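Local coordinates for carbohydrate binding module family 33 and 10 domain protein (Teredinibacter turnerae, PDB 6RW7) that probably binds cellulose and is the copper-dependent catalytic domain of an AA10 lytic polysaccharide monooxygenase, at residues A33-A38 and N42-N47. Numbering follows the deposited sequence.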
loop_
_atom_site.group_PDB
_atom_site.type_symbol
_atom_site.label_atom_id
_atom_site.label_comp_id
_atom_site.label_asym_id
_atom_site.label_seq_id
_atom_site.Cartn_x
_atom_site.Cartn_y
_atom_site.Cartn_z
ATOM N N ALA A 33 -10.292 10.788 12.729
ATOM C CA ALA A 33 -10.248 11.613 13.952
ATOM C C ALA A 33 -8.810 11.918 14.375
ATOM O O ALA A 33 -8.476 13.067 14.667
ATOM C CB ALA A 33 -11.017 10.910 15.037
ATOM N N ASN A 34 -7.944 10.912 14.349
ATOM C CA ASN A 34 -6.546 11.070 14.788
ATOM C C ASN A 34 -5.836 11.989 13.799
ATOM O O ASN A 34 -5.028 12.784 14.221
ATOM C CB ASN A 34 -5.841 9.715 14.938
ATOM C CG ASN A 34 -6.355 8.898 16.108
ATOM O OD1 ASN A 34 -7.204 9.363 16.880
ATOM N ND2 ASN A 34 -5.872 7.670 16.249
ATOM N N TYR A 35 -6.184 11.945 12.511
ATOM C CA TYR A 35 -5.537 12.836 11.528
ATOM C C TYR A 35 -5.970 14.278 11.826
ATOM O O TYR A 35 -5.120 15.157 11.829
ATOM C CB TYR A 35 -5.853 12.360 10.112
ATOM C CG TYR A 35 -5.060 13.054 9.049
ATOM C CD1 TYR A 35 -3.678 12.989 8.999
ATOM C CD2 TYR A 35 -5.712 13.736 8.032
ATOM C CE1 TYR A 35 -2.963 13.611 7.997
ATOM C CE2 TYR A 35 -5.004 14.349 7.010
ATOM C CZ TYR A 35 -3.622 14.282 6.989
ATOM O OH TYR A 35 -2.907 14.902 6.005
ATOM N N ARG A 36 -7.259 14.538 12.034
ATOM C CA ARG A 36 -7.710 15.921 12.358
ATOM C C ARG A 36 -7.001 16.399 13.641
ATOM O O ARG A 36 -6.553 17.568 13.702
ATOM C CB ARG A 36 -9.234 15.988 12.527
ATOM C CG ARG A 36 -10.032 15.932 11.230
ATOM C CD ARG A 36 -11.508 16.184 11.478
ATOM N NE ARG A 36 -12.131 15.170 12.307
ATOM C CZ ARG A 36 -12.685 14.041 11.861
ATOM N NH1 ARG A 36 -12.694 13.749 10.558
ATOM N NH2 ARG A 36 -13.216 13.191 12.716
ATOM N N ALA A 37 -6.881 15.520 14.628
ATOM C CA ALA A 37 -6.267 15.882 15.929
ATOM C C ALA A 37 -4.807 16.308 15.728
ATOM O O ALA A 37 -4.334 17.170 16.500
ATOM C CB ALA A 37 -6.408 14.746 16.905
ATOM N N ALA A 38 -4.129 15.778 14.711
ATOM C CA ALA A 38 -2.715 16.073 14.408
ATOM C C ALA A 38 -2.583 17.264 13.455
ATOM O O ALA A 38 -1.456 17.575 13.034
ATOM C CB ALA A 38 -2.075 14.828 13.828
ATOM N N ASN A 42 -9.547 17.050 6.397
ATOM C CA ASN A 42 -10.475 16.060 5.816
ATOM C C ASN A 42 -10.264 15.949 4.303
ATOM O O ASN A 42 -10.415 14.842 3.760
ATOM C CB ASN A 42 -11.917 16.432 6.120
ATOM C CG ASN A 42 -12.421 15.957 7.468
ATOM O OD1 ASN A 42 -11.762 15.206 8.173
ATOM N ND2 ASN A 42 -13.667 16.294 7.768
ATOM N N SER A 43 -10.025 17.062 3.623
ATOM C CA SER A 43 -9.961 17.057 2.146
ATOM C C SER A 43 -8.785 16.194 1.679
ATOM O O SER A 43 -8.812 15.711 0.540
ATOM C CB SER A 43 -9.878 18.447 1.606
ATOM O OG SER A 43 -8.661 19.042 2.009
ATOM N N HIS A 44 -7.784 15.988 2.524
ATOM C CA HIS A 44 -6.578 15.232 2.107
ATOM C C HIS A 44 -6.930 13.798 1.676
ATOM O O HIS A 44 -6.195 13.210 0.823
ATOM C CB HIS A 44 -5.541 15.230 3.224
ATOM C CG HIS A 44 -4.946 16.569 3.458
ATOM N ND1 HIS A 44 -4.105 16.822 4.510
ATOM C CD2 HIS A 44 -5.052 17.717 2.757
ATOM C CE1 HIS A 44 -3.700 18.080 4.439
ATOM N NE2 HIS A 44 -4.251 18.644 3.369
ATOM N N TRP A 45 -7.978 13.210 2.264
ATOM C CA TRP A 45 -8.354 11.794 2.002
ATOM C C TRP A 45 -8.894 11.648 0.578
ATOM O O TRP A 45 -8.936 10.532 0.051
ATOM C CB TRP A 45 -9.353 11.288 3.035
ATOM C CG TRP A 45 -8.872 11.356 4.444
ATOM C CD1 TRP A 45 -9.040 12.387 5.316
ATOM C CD2 TRP A 45 -8.185 10.317 5.169
ATOM N NE1 TRP A 45 -8.453 12.092 6.515
ATOM C CE2 TRP A 45 -7.941 10.822 6.463
ATOM C CE3 TRP A 45 -7.736 9.029 4.863
ATOM C CZ2 TRP A 45 -7.303 10.082 7.447
ATOM C CZ3 TRP A 45 -7.131 8.280 5.847
ATOM C CH2 TRP A 45 -6.870 8.818 7.109
ATOM N N TYR A 46 -9.275 12.747 -0.063
ATOM C CA TYR A 46 -9.699 12.719 -1.482
ATOM C C TYR A 46 -8.502 12.417 -2.387
ATOM O O TYR A 46 -8.710 12.001 -3.527
ATOM C CB TYR A 46 -10.452 13.998 -1.854
ATOM C CG TYR A 46 -11.832 14.012 -1.253
ATOM C CD1 TYR A 46 -12.036 14.260 0.099
ATOM C CD2 TYR A 46 -12.929 13.647 -2.009
ATOM C CE1 TYR A 46 -13.305 14.209 0.666
ATOM C CE2 TYR A 46 -14.202 13.622 -1.468
ATOM C CZ TYR A 46 -14.395 13.895 -0.126
ATOM O OH TYR A 46 -15.662 13.857 0.408
ATOM N N ASN A 47 -7.276 12.609 -1.902
ATOM C CA ASN A 47 -6.032 12.299 -2.657
ATOM C C ASN A 47 -5.513 10.903 -2.303
ATOM O O ASN A 47 -4.301 10.684 -2.298
ATOM C CB ASN A 47 -4.966 13.380 -2.424
ATOM C CG ASN A 47 -4.784 14.264 -3.630
ATOM O OD1 ASN A 47 -4.638 15.489 -3.492
ATOM N ND2 ASN A 47 -4.795 13.668 -4.792
#
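Tyr35 and His44 meet at their edges without overlapping: the phenol oxygen comes up at the edge of the imidazole, near its plane, and the two planes stand 60° apart. Trp45 lies obliquely against the same phenol, with NE1 of Trp45 3.5 Å from Tyr35 CD2 and Trp45 CZ2 3.8 Å from Tyr35 CB. Phe32 and Tyr80 each make an edge-to-face pair with the indole, so the cluster extends to Phe32 of the same helix and to Tyr80, while Trp75 meets the His44 ring. The contact lies away from the copper sites. Tyrosine suits its place because it is apolar along its flank and polar at its end: CG, anti to the backbone N (chi1 -170°), sends the ring off helix 29-37 past the indole, and Tyr35 OH hydrogen-bonds His44 ND1 at 2.7 Å. A phenylalanine here would probably keep much of the contact with Trp45 but leave ND1 without this mate and the imidazole freer to turn. Nearer the surface, Arg36 reaches Asn42 with a chain bent at chi3 (-64°). Arg36 NH1 gives a fairly straight hydrogen bond of 2.9 Å to Asn42 OD1, lying in the guanidinium plane and landing on a lone pair in the carbonyl plane, although the two flat groups are almost perpendicular. Asparagine suits this place because its short amide supplies a neutral acceptor oxygen. Chemically, two side-chain hydrogen bonds and an oblique aromatic contact join the last turn of helix 29-37 to the 3-10 segment 42-46, and probably help hold the turn between them.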